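Local coordinates for protein 2-hydroxyisobutyryl-CoA synthetase (Aquincola tertiaricarbonis, PDB 6HDX) that belongs to the ANL superfamily of AMP-binding enzymes, joining a large nucleotide-binding portion to a smaller C-terminal domain, at residues G343-W348 against G368-M373; T324-H329 against M337-S342; G254-G259 against V272-S277. All blocks are in the same frame, centred on the assembly; numbering follows the deposited sequence.

Contact 1. Residues G343-W348 against G368-M373; sequences GDLTLW and GRIDDM. With 8LH ([[(2~{R},3~{S},4~{R},5~{R})-5-(6-aminopurin-9-yl)-3,4-bis(oxidanyl)oxolan-2-yl]methoxy-oxidanyl-phosphoryl] (2~{R})-2-methyl-3-oxidanyl-propanoate), chain B.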
loop_
_atom_site.group_PDB
_atom_site.type_symbol
_atom_site.label_atom_id
_atom_site.label_comp_id
_atom_site.label_asym_id
_atom_site.label_seq_id
_atom_site.Cartn_x
_atom_site.Cartn_y
_atom_site.Cartn_z
ATOM N N GLY A 343 1.590 -0.385 27.588
ATOM C CA GLY A 343 1.009 0.809 28.194
ATOM C C GLY A 343 -0.510 0.840 28.034
ATOM O O GLY A 343 -1.137 1.880 28.245
ATOM N N ASP A 344 -1.114 -0.311 27.654
ATOM C CA ASP A 344 -2.554 -0.450 27.435
ATOM C C ASP A 344 -3.209 -1.055 28.637
ATOM O O ASP A 344 -2.513 -1.586 29.493
ATOM C CB ASP A 344 -2.842 -1.327 26.207
ATOM C CG ASP A 344 -2.322 -0.739 24.915
ATOM O OD1 ASP A 344 -2.655 0.411 24.626
ATOM O OD2 ASP A 344 -1.588 -1.456 24.177
ATOM N N LEU A 345 -4.551 -1.010 28.697
ATOM C CA LEU A 345 -5.282 -1.648 29.777
ATOM C C LEU A 345 -6.166 -2.749 29.212
ATOM O O LEU A 345 -6.743 -2.588 28.135
ATOM C CB LEU A 345 -6.099 -0.643 30.620
ATOM C CG LEU A 345 -6.580 -1.189 31.963
ATOM C CD1 LEU A 345 -5.437 -1.291 32.964
ATOM C CD2 LEU A 345 -7.736 -0.379 32.515
ATOM N N THR A 346 -6.243 -3.874 29.939
ATOM C CA THR A 346 -7.071 -5.034 29.619
ATOM C C THR A 346 -7.396 -5.812 30.909
ATOM O O THR A 346 -6.901 -5.490 31.986
ATOM C CB THR A 346 -6.385 -5.938 28.547
ATOM O OG1 THR A 346 -7.343 -6.846 28.023
ATOM C CG2 THR A 346 -5.212 -6.739 29.096
ATOM N N LEU A 347 -8.213 -6.845 30.761
ATOM C CA LEU A 347 -8.591 -7.841 31.749
ATOM C C LEU A 347 -8.355 -9.187 31.059
ATOM O O LEU A 347 -8.764 -9.374 29.899
ATOM C CB LEU A 347 -10.078 -7.717 32.138
ATOM C CG LEU A 347 -10.493 -8.504 33.396
ATOM C CD1 LEU A 347 -11.510 -7.748 34.191
ATOM C CD2 LEU A 347 -11.050 -9.866 33.050
ATOM N N TRP A 348 -7.734 -10.124 31.786
ATOM C CA TRP A 348 -7.509 -11.464 31.271
ATOM C C TRP A 348 -8.114 -12.511 32.194
ATOM O O TRP A 348 -8.207 -12.295 33.398
ATOM C CB TRP A 348 -6.016 -11.745 30.905
ATOM C CG TRP A 348 -5.016 -11.984 32.018
ATOM C CD1 TRP A 348 -5.130 -11.639 33.336
ATOM C CD2 TRP A 348 -3.708 -12.554 31.866
ATOM N NE1 TRP A 348 -3.984 -11.990 34.019
ATOM C CE2 TRP A 348 -3.102 -12.566 33.144
ATOM C CE3 TRP A 348 -2.980 -13.048 30.764
ATOM C CZ2 TRP A 348 -1.800 -13.045 33.350
ATOM C CZ3 TRP A 348 -1.698 -13.529 30.971
ATOM C CH2 TRP A 348 -1.114 -13.514 32.247
ATOM N N GLY A 368 -8.017 0.446 26.010
ATOM C CA GLY A 368 -7.334 1.601 25.449
ATOM C C GLY A 368 -5.954 1.783 26.043
ATOM O O GLY A 368 -5.494 0.950 26.829
ATOM N N ARG A 369 -5.297 2.884 25.674
ATOM C CA ARG A 369 -3.976 3.246 26.183
ATOM C C ARG A 369 -4.184 3.973 27.529
ATOM O O ARG A 369 -5.050 4.854 27.617
ATOM C CB ARG A 369 -3.261 4.130 25.147
ATOM C CG ARG A 369 -1.757 4.100 25.255
ATOM C CD ARG A 369 -1.050 4.764 24.076
ATOM N NE ARG A 369 -0.732 3.835 22.983
ATOM C CZ ARG A 369 0.223 2.906 23.029
ATOM N NH1 ARG A 369 0.944 2.738 24.130
ATOM N NH2 ARG A 369 0.446 2.123 21.980
ATOM N N ILE A 370 -3.462 3.549 28.593
ATOM C CA ILE A 370 -3.546 4.126 29.945
ATOM C C ILE A 370 -3.404 5.669 29.910
ATOM O O ILE A 370 -4.149 6.360 30.607
ATOM C CB ILE A 370 -2.560 3.431 30.943
ATOM C CG1 ILE A 370 -2.943 1.940 31.156
ATOM C CG2 ILE A 370 -2.457 4.189 32.304
ATOM C CD1 ILE A 370 -1.913 1.071 31.947
ATOM N N ASP A 371 -2.505 6.197 29.047
ATOM C CA ASP A 371 -2.270 7.639 28.871
ATOM C C ASP A 371 -3.481 8.396 28.308
ATOM O O ASP A 371 -3.583 9.607 28.521
ATOM C CB ASP A 371 -1.042 7.886 27.972
ATOM C CG ASP A 371 0.288 7.743 28.671
ATOM O OD1 ASP A 371 0.345 7.971 29.895
ATOM O OD2 ASP A 371 1.282 7.434 27.990
ATOM N N ASP A 372 -4.350 7.707 27.539
ATOM C CA ASP A 372 -5.542 8.305 26.933
ATOM C C ASP A 372 -6.631 8.560 27.970
ATOM O O ASP A 372 -7.503 9.405 27.739
ATOM C CB ASP A 372 -6.105 7.438 25.791
ATOM C CG ASP A 372 -5.235 7.351 24.546
ATOM O OD1 ASP A 372 -4.284 8.157 24.424
ATOM O OD2 ASP A 372 -5.518 6.484 23.686
ATOM N N MET A 373 -6.607 7.802 29.082
ATOM C CA MET A 373 -7.562 7.948 30.166
ATOM C C MET A 373 -7.492 9.384 30.748
ATOM O O MET A 373 -6.414 9.978 30.833
ATOM C CB MET A 373 -7.303 6.894 31.262
ATOM C CG MET A 373 -8.278 6.979 32.433
ATOM S SD MET A 373 -7.564 7.282 34.081
ATOM C CE MET A 373 -6.895 8.859 33.902
HETATM C C1 8LH B . -5.757 -1.779 19.996
HETATM C C2 8LH B . -6.047 -2.872 19.270
HETATM C C3 8LH B . -7.155 -3.593 19.584
HETATM C C4 8LH B . -4.249 -1.961 18.457
HETATM N N1 8LH B . -7.924 -3.284 20.637
HETATM N N2 8LH B . -6.550 -1.383 21.017
HETATM O O1 8LH B . -2.871 -2.855 14.007
HETATM C C5 8LH B . -2.060 -3.578 14.905
HETATM C C6 8LH B . -0.717 -2.837 15.005
HETATM C C7 8LH B . 0.016 -2.793 13.652
HETATM C C8 8LH B . -0.899 -1.408 15.575
HETATM O O2 8LH B . -1.985 -0.823 15.540
HETATM O O3 8LH B . 0.235 -0.885 16.124
HETATM P P1 8LH B . 0.351 0.632 16.559
HETATM O O4 8LH B . -0.098 1.388 15.260
HETATM O O5 8LH B . 1.675 0.999 17.068
HETATM O O6 8LH B . -0.716 0.848 17.730
HETATM C C9 8LH B . -0.704 -0.032 18.852
HETATM C C10 8LH B . -1.724 0.476 19.836
HETATM O O7 8LH B . -3.009 0.552 19.162
HETATM C C11 8LH B . -1.895 -0.532 20.902
HETATM O O8 8LH B . -0.903 -0.352 21.932
HETATM C C12 8LH B . -3.326 -0.192 21.389
HETATM O O9 8LH B . -3.369 1.054 22.205
HETATM C C13 8LH B . -4.028 0.043 20.065
HETATM N N3 8LH B . -4.654 -1.219 19.493
HETATM N N4 8LH B . -5.112 -2.966 18.313
HETATM C C14 8LH B . -7.650 -2.140 21.389
HETATM N N5 8LH B . -7.480 -4.642 18.836
HETATM O O HOH W 1 -0.198 4.460 28.147
#
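Asp344 and Arg369 sit opposite each other as an antiparallel, non-hydrogen-bonded pair; their side chains diverge at the root, yet both reach the ribose of 8LH. With CG set beside the backbone N (chi1 -63°), the Asp344 carboxylate takes the diol with both oxygens, 8LH O9 donating to OD1 at 2.6 Å and 8LH O8 to OD2 at 2.6 Å. An aspartate clasping both ribose hydroxyls in this way is a familiar feature of ANL enzymes. Arg369 arrives by a bend in its chain at chi3 (-91°), which leaves NH2 2.8 Å from 8LH O8. Asp344 OD1 stands about 4.1 Å above the centre of one guanidinium face, where no N-H points at it, so any attraction between the charged groups is probably only electrostatic, without a salt bridge.

Two backbone bonds join the segments: Ile370 N to Gly343 O and Leu345 N to Gly368 O, both 2.9 Å. Gly343 O also accepts from a water that itself accepts from Asp371 N. Ile370 lays CG1 4.1 Å from Leu345 CB, and its CD1 comes close to Asp344 O.

Strand 340-347 runs between 322-329 and 366-369, while Tyr382 packs against both Leu345 and Ile370.

Contact 2. Residues T324-H329 against M337-S342; sequences TPVYTH and MIRLLS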
loop_
_atom_site.group_PDB
_atom_site.type_symbol
_atom_site.label_atom_id
_atom_site.label_comp_id
_atom_site.label_asym_id
_atom_site.label_seq_id
_atom_site.Cartn_x
_atom_site.Cartn_y
_atom_site.Cartn_z
ATOM N N THR A 324 -1.757 -4.321 32.458
ATOM C CA THR A 324 -1.174 -3.889 31.206
ATOM C C THR A 324 -0.461 -5.037 30.475
ATOM O O THR A 324 0.425 -5.669 31.049
ATOM C CB THR A 324 -0.284 -2.631 31.396
ATOM O OG1 THR A 324 0.044 -2.119 30.114
ATOM C CG2 THR A 324 1.001 -2.882 32.194
ATOM N N PRO A 325 -0.828 -5.311 29.198
ATOM C CA PRO A 325 -0.085 -6.337 28.424
ATOM C C PRO A 325 1.412 -6.015 28.245
ATOM O O PRO A 325 1.804 -4.892 27.896
ATOM C CB PRO A 325 -0.801 -6.349 27.068
ATOM C CG PRO A 325 -2.163 -5.742 27.333
ATOM C CD PRO A 325 -1.912 -4.706 28.397
ATOM N N VAL A 326 2.249 -7.015 28.518
ATOM C CA VAL A 326 3.703 -6.989 28.371
ATOM C C VAL A 326 3.956 -8.166 27.414
ATOM O O VAL A 326 3.419 -9.265 27.621
ATOM C CB VAL A 326 4.450 -7.066 29.746
ATOM C CG1 VAL A 326 5.941 -7.378 29.585
ATOM C CG2 VAL A 326 4.246 -5.782 30.571
ATOM N N TYR A 327 4.653 -7.897 26.297
ATOM C CA TYR A 327 4.802 -8.901 25.252
ATOM C C TYR A 327 6.228 -9.303 24.934
ATOM O O TYR A 327 7.121 -8.453 24.925
ATOM C CB TYR A 327 4.139 -8.413 23.955
ATOM C CG TYR A 327 2.690 -7.976 24.024
ATOM C CD1 TYR A 327 1.657 -8.916 24.036
ATOM C CD2 TYR A 327 2.341 -6.632 23.912
ATOM C CE1 TYR A 327 0.318 -8.523 23.965
ATOM C CE2 TYR A 327 1.008 -6.229 23.826
ATOM C CZ TYR A 327 0.001 -7.178 23.862
ATOM O OH TYR A 327 -1.308 -6.780 23.809
ATOM N N THR A 328 6.414 -10.609 24.602
ATOM C CA THR A 328 7.691 -11.182 24.188
ATOM C C THR A 328 7.569 -12.040 22.927
ATOM O O THR A 328 6.792 -12.995 22.912
ATOM C CB THR A 328 8.377 -11.967 25.329
ATOM O OG1 THR A 328 8.578 -11.104 26.453
ATOM C CG2 THR A 328 9.726 -12.581 24.888
ATOM N N HIS A 329 8.401 -11.741 21.905
ATOM C CA HIS A 329 8.503 -12.535 20.676
ATOM C C HIS A 329 9.117 -13.902 20.971
ATOM O O HIS A 329 10.176 -13.986 21.618
ATOM C CB HIS A 329 9.405 -11.831 19.617
ATOM C CG HIS A 329 8.717 -10.740 18.852
ATOM N ND1 HIS A 329 9.209 -9.443 18.840
ATOM C CD2 HIS A 329 7.594 -10.787 18.103
ATOM C CE1 HIS A 329 8.377 -8.755 18.082
ATOM N NE2 HIS A 329 7.369 -9.516 17.645
ATOM N N MET A 337 11.424 -8.320 20.521
ATOM C CA MET A 337 10.903 -7.579 21.666
ATOM C C MET A 337 10.760 -8.509 22.832
ATOM O O MET A 337 10.101 -9.539 22.726
ATOM C CB MET A 337 9.557 -6.893 21.341
ATOM C CG MET A 337 9.651 -5.813 20.280
ATOM S SD MET A 337 10.381 -4.269 20.882
ATOM C CE MET A 337 12.110 -4.460 20.324
ATOM N N ILE A 338 11.462 -8.190 23.925
ATOM C CA ILE A 338 11.451 -8.996 25.133
ATOM C C ILE A 338 10.905 -8.143 26.266
ATOM O O ILE A 338 11.565 -7.206 26.728
ATOM C CB ILE A 338 12.828 -9.662 25.450
ATOM C CG1 ILE A 338 13.388 -10.372 24.207
ATOM C CG2 ILE A 338 12.682 -10.642 26.619
ATOM C CD1 ILE A 338 14.838 -10.718 24.280
ATOM N N ARG A 339 9.703 -8.505 26.717
ATOM C CA ARG A 339 8.952 -7.808 27.756
ATOM C C ARG A 339 8.725 -6.358 27.337
ATOM O O ARG A 339 9.017 -5.439 28.102
ATOM C CB ARG A 339 9.580 -7.912 29.177
ATOM C CG ARG A 339 9.930 -9.312 29.633
ATOM C CD ARG A 339 9.062 -9.761 30.802
ATOM N NE ARG A 339 9.292 -8.952 31.988
ATOM C CZ ARG A 339 8.369 -8.649 32.890
ATOM N NH1 ARG A 339 7.131 -9.115 32.766
ATOM N NH2 ARG A 339 8.676 -7.886 33.927
ATOM N N LEU A 340 8.218 -6.149 26.108
ATOM C CA LEU A 340 7.839 -4.804 25.680
ATOM C C LEU A 340 6.516 -4.414 26.406
ATOM O O LEU A 340 5.514 -5.146 26.356
ATOM C CB LEU A 340 7.684 -4.672 24.143
ATOM C CG LEU A 340 7.125 -3.313 23.610
ATOM C CD1 LEU A 340 8.098 -2.157 23.884
ATOM C CD2 LEU A 340 6.845 -3.381 22.120
ATOM N N LEU A 341 6.567 -3.276 27.116
ATOM C CA LEU A 341 5.448 -2.699 27.842
ATOM C C LEU A 341 4.509 -2.004 26.838
ATOM O O LEU A 341 4.921 -1.077 26.153
ATOM C CB LEU A 341 5.978 -1.689 28.884
ATOM C CG LEU A 341 4.933 -0.814 29.617
ATOM C CD1 LEU A 341 3.979 -1.667 30.456
ATOM C CD2 LEU A 341 5.621 0.231 30.479
ATOM N N SER A 342 3.263 -2.470 26.741
ATOM C CA SER A 342 2.301 -1.886 25.808
ATOM C C SER A 342 1.783 -0.538 26.275
ATOM O O SER A 342 1.521 0.310 25.436
ATOM C CB SER A 342 1.127 -2.831 25.569
ATOM O OG SER A 342 0.302 -2.894 26.720
#
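Pro325 O is gripped twice by Ser342, whose N donates at 3.1 Å almost in line with the carbonyl and whose OG, 2.8 Å from the same oxygen, meets a lone pair in the carbonyl plane. The chi1 of 72° puts OG between backbone N and carbonyl carbon, near the Pro325 ring; OG is also bonded to Asp344 N. These residues belong to a beta hairpin of strands 322-329 and 340-347, interrupted by a G1 beta bulge in which Arg339 and Leu340 both face Tyr327.

Within the bulge, Tyr327 and Leu340 exchange two backbone bonds. Arg339, in the left-handed region (phi 58°), turns its N to Thr328 OG1 at 2.8 Å. Val326 CG1 packs on Arg339 CB at 3.7 Å, while the guanidinium continues to a salt bridge with Glu307 and to Met314 O and Val92 O. At the Ser342 end, the Leu341 and Thr324 side chains cross at roughly right angles, Leu341 CD1 3.7 Å from Thr324 CG2, and Tyr327 CE2 lies 3.8 Å from Ser342 CB.

At the far end His329 N bonds Met337 O, and Met337 N donates to His329 ND1 at 3.0 Å, in the imidazole plane, while NE2 is bonded to Ser282 O.

Contact 3. Residues G254-G259 against V272-S277; sequences GASVPG and VYDCGS. With 8LH ([[(2~{R},3~{S},4~{R},5~{R})-5-(6-aminopurin-9-yl)-3,4-bis(oxidanyl)oxolan-2-yl]methoxy-oxidanyl-phosphoryl] (2~{R})-2-methyl-3-oxidanyl-propanoate), chain B; HIU ((2R)-3-hydroxy-2-methylpropanoic acid), chain C.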
loop_
_atom_site.group_PDB
_atom_site.type_symbol
_atom_site.label_atom_id
_atom_site.label_comp_id
_atom_site.label_asym_id
_atom_site.label_seq_id
_atom_site.Cartn_x
_atom_site.Cartn_y
_atom_site.Cartn_z
ATOM N N GLY A 254 -12.868 -1.249 19.588
ATOM C CA GLY A 254 -14.071 -1.187 18.770
ATOM C C GLY A 254 -14.668 -2.548 18.517
ATOM O O GLY A 254 -15.858 -2.741 18.754
ATOM N N ALA A 255 -13.832 -3.511 18.084
ATOM C CA ALA A 255 -14.250 -4.875 17.752
ATOM C C ALA A 255 -14.721 -5.689 18.965
ATOM O O ALA A 255 -15.442 -6.670 18.794
ATOM C CB ALA A 255 -13.164 -5.597 16.968
ATOM N N SER A 256 -14.393 -5.235 20.190
ATOM C CA SER A 256 -14.902 -5.831 21.436
ATOM C C SER A 256 -15.661 -4.771 22.233
ATOM O O SER A 256 -15.844 -4.911 23.440
ATOM C CB SER A 256 -13.778 -6.451 22.259
ATOM O OG SER A 256 -13.229 -7.563 21.570
ATOM N N VAL A 257 -16.119 -3.706 21.550
ATOM C CA VAL A 257 -16.897 -2.643 22.199
ATOM C C VAL A 257 -18.402 -2.927 21.983
ATOM O O VAL A 257 -18.854 -3.007 20.835
ATOM C CB VAL A 257 -16.427 -1.215 21.819
ATOM C CG1 VAL A 257 -17.325 -0.153 22.419
ATOM C CG2 VAL A 257 -14.990 -0.996 22.274
ATOM N N PRO A 258 -19.147 -3.160 23.094
ATOM C CA PRO A 258 -20.570 -3.575 23.017
ATOM C C PRO A 258 -21.431 -3.089 21.821
ATOM O O PRO A 258 -21.731 -3.914 20.929
ATOM C CB PRO A 258 -21.119 -3.089 24.348
ATOM C CG PRO A 258 -19.980 -3.351 25.292
ATOM C CD PRO A 258 -18.693 -3.147 24.500
ATOM N N GLY A 259 -21.815 -1.806 21.793
ATOM C CA GLY A 259 -22.624 -1.247 20.707
ATOM C C GLY A 259 -21.893 -1.095 19.379
ATOM O O GLY A 259 -22.531 -1.072 18.325
ATOM N N VAL A 272 -17.788 -10.202 13.369
ATOM C CA VAL A 272 -16.678 -9.286 13.650
ATOM C C VAL A 272 -15.678 -9.986 14.561
ATOM O O VAL A 272 -16.067 -10.572 15.569
ATOM C CB VAL A 272 -17.191 -7.921 14.237
ATOM C CG1 VAL A 272 -16.067 -7.124 14.895
ATOM C CG2 VAL A 272 -17.892 -7.082 13.167
ATOM N N TYR A 273 -14.398 -9.927 14.206
ATOM C CA TYR A 273 -13.325 -10.489 15.020
ATOM C C TYR A 273 -12.368 -9.402 15.437
ATOM O O TYR A 273 -12.036 -8.538 14.623
ATOM C CB TYR A 273 -12.584 -11.636 14.297
ATOM C CG TYR A 273 -13.513 -12.778 13.957
ATOM C CD1 TYR A 273 -14.217 -13.448 14.956
ATOM C CD2 TYR A 273 -13.784 -13.110 12.634
ATOM C CE1 TYR A 273 -15.128 -14.458 14.647
ATOM C CE2 TYR A 273 -14.689 -14.124 12.315
ATOM C CZ TYR A 273 -15.348 -14.802 13.325
ATOM O OH TYR A 273 -16.231 -15.806 13.017
ATOM N N ASP A 274 -11.940 -9.443 16.712
ATOM C CA ASP A 274 -10.947 -8.529 17.286
ATOM C C ASP A 274 -9.571 -9.217 17.242
ATOM O O ASP A 274 -9.478 -10.433 17.457
ATOM C CB ASP A 274 -11.332 -8.171 18.732
ATOM C CG ASP A 274 -10.675 -6.953 19.363
ATOM O OD1 ASP A 274 -10.074 -6.137 18.621
ATOM O OD2 ASP A 274 -10.794 -6.794 20.590
ATOM N N CYS A 275 -8.522 -8.440 16.880
ATOM C CA CYS A 275 -7.113 -8.865 16.859
ATOM C C CYS A 275 -6.217 -7.640 17.033
ATOM O O CYS A 275 -6.696 -6.511 16.910
ATOM C CB CYS A 275 -6.751 -9.674 15.604
ATOM S SG CYS A 275 -6.682 -8.709 14.069
ATOM N N GLY A 276 -4.933 -7.860 17.306
ATOM C CA GLY A 276 -3.996 -6.756 17.377
ATOM C C GLY A 276 -3.394 -6.379 18.706
ATOM O O GLY A 276 -4.087 -5.921 19.615
ATOM N N SER A 277 -2.057 -6.489 18.780
ATOM C CA SER A 277 -1.275 -6.059 19.932
ATOM C C SER A 277 -0.632 -4.735 19.529
ATOM O O SER A 277 -1.299 -3.708 19.608
ATOM C CB SER A 277 -0.252 -7.122 20.324
ATOM O OG SER A 277 0.614 -7.433 19.244
HETATM C C1 8LH B . -5.757 -1.779 19.996
HETATM C C2 8LH B . -6.047 -2.872 19.270
HETATM C C3 8LH B . -7.155 -3.593 19.584
HETATM C C4 8LH B . -4.249 -1.961 18.457
HETATM N N1 8LH B . -7.924 -3.284 20.637
HETATM N N2 8LH B . -6.550 -1.383 21.017
HETATM O O1 8LH B . -2.871 -2.855 14.007
HETATM C C5 8LH B . -2.060 -3.578 14.905
HETATM C C6 8LH B . -0.717 -2.837 15.005
HETATM C C7 8LH B . 0.016 -2.793 13.652
HETATM C C8 8LH B . -0.899 -1.408 15.575
HETATM O O2 8LH B . -1.985 -0.823 15.540
HETATM O O3 8LH B . 0.235 -0.885 16.124
HETATM P P1 8LH B . 0.351 0.632 16.559
HETATM O O4 8LH B . -0.098 1.388 15.260
HETATM O O5 8LH B . 1.675 0.999 17.068
HETATM O O6 8LH B . -0.716 0.848 17.730
HETATM C C9 8LH B . -0.704 -0.032 18.852
HETATM C C10 8LH B . -1.724 0.476 19.836
HETATM O O7 8LH B . -3.009 0.552 19.162
HETATM C C11 8LH B . -1.895 -0.532 20.902
HETATM O O8 8LH B . -0.903 -0.352 21.932
HETATM C C12 8LH B . -3.326 -0.192 21.389
HETATM O O9 8LH B . -3.369 1.054 22.205
HETATM C C13 8LH B . -4.028 0.043 20.065
HETATM N N3 8LH B . -4.654 -1.219 19.493
HETATM N N4 8LH B . -5.112 -2.966 18.313
HETATM C C14 8LH B . -7.650 -2.140 21.389
HETATM N N5 8LH B . -7.480 -4.642 18.836
HETATM O O1 HIU C . -2.074 -4.030 16.535
HETATM C C1 HIU C . -1.721 -2.948 15.788
HETATM O O2 HIU C . -2.195 -1.828 15.966
HETATM C C2 HIU C . -0.800 -3.274 14.581
HETATM C C3 HIU C . 0.012 -2.086 14.029
HETATM C C4 HIU C . -1.701 -3.751 13.477
HETATM O O3 HIU C . -2.843 -2.917 13.408
HETATM O O HOH W 2 -10.779 -3.565 17.987
#
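Ser256 OG donates to Asp274 OD2 at 2.7 Å, reaching that oxygen on its anti side and 35° out of the carboxylate plane. The other oxygen, Asp274 OD1, serves the ligand: it accepts from the adenine amino nitrogen N5 of 8LH at 3.0 Å and also receives a water that in turn accepts from Ala255 N. The same amino group donates to Cys275 O, 2.8 Å from N5, on a more bent path (135°), so consecutive residues of one chain segment hold it through a side chain and a carbonyl. Ala255 CB fits against the carboxylate, 3.5 Å from Asp274 OD1. With its CG opposite the backbone N (chi1 -163°), Asp274 extends its carboxylate toward the Gly254-Val257 turn.

That turn is of type I, closed by Val257 N to Gly254 O, and leads into helix 258-268 of a beta-alpha-beta unit whose strands, 246-249 and 271-274, lie side by side in the parallel sheet. Val272 CG1 packs on Ala255 CB at 3.9 Å, and Phe249 of the adjacent strand touches both residues. Glu265 of the helix bonds Val272 N, while Tyr273 points its side chain away from the turn and joins its backbone to Leu247 and Phe249. Beyond the strand, Gly276 O lies 3.4 Å from 8LH N4, and Ser277 OG is bonded to Asn286 OD1.

In the fold
Contacts 1 and 3 hold two parts of one ligand: the former takes the ribose of 8LH, the latter its adenine. Their centres are about 14 Å apart and their nearest atoms about 5 Å; they do not touch each other, but both touch 8LH, which spans the gap. Contact 2 shares strand 340-347 with contact 1 and joins it directly, Thr324 OG1 lying 2.7 Å from Asp344 O in a probable hydrogen bond. Contacts 2 and 3, with centres about 20 Å apart, meet where Tyr327 CZ packs 3.5 Å from Ser277 CB. Ser250 and Lys466, from elsewhere in the chain, add further hydrogen bonds to 8LH.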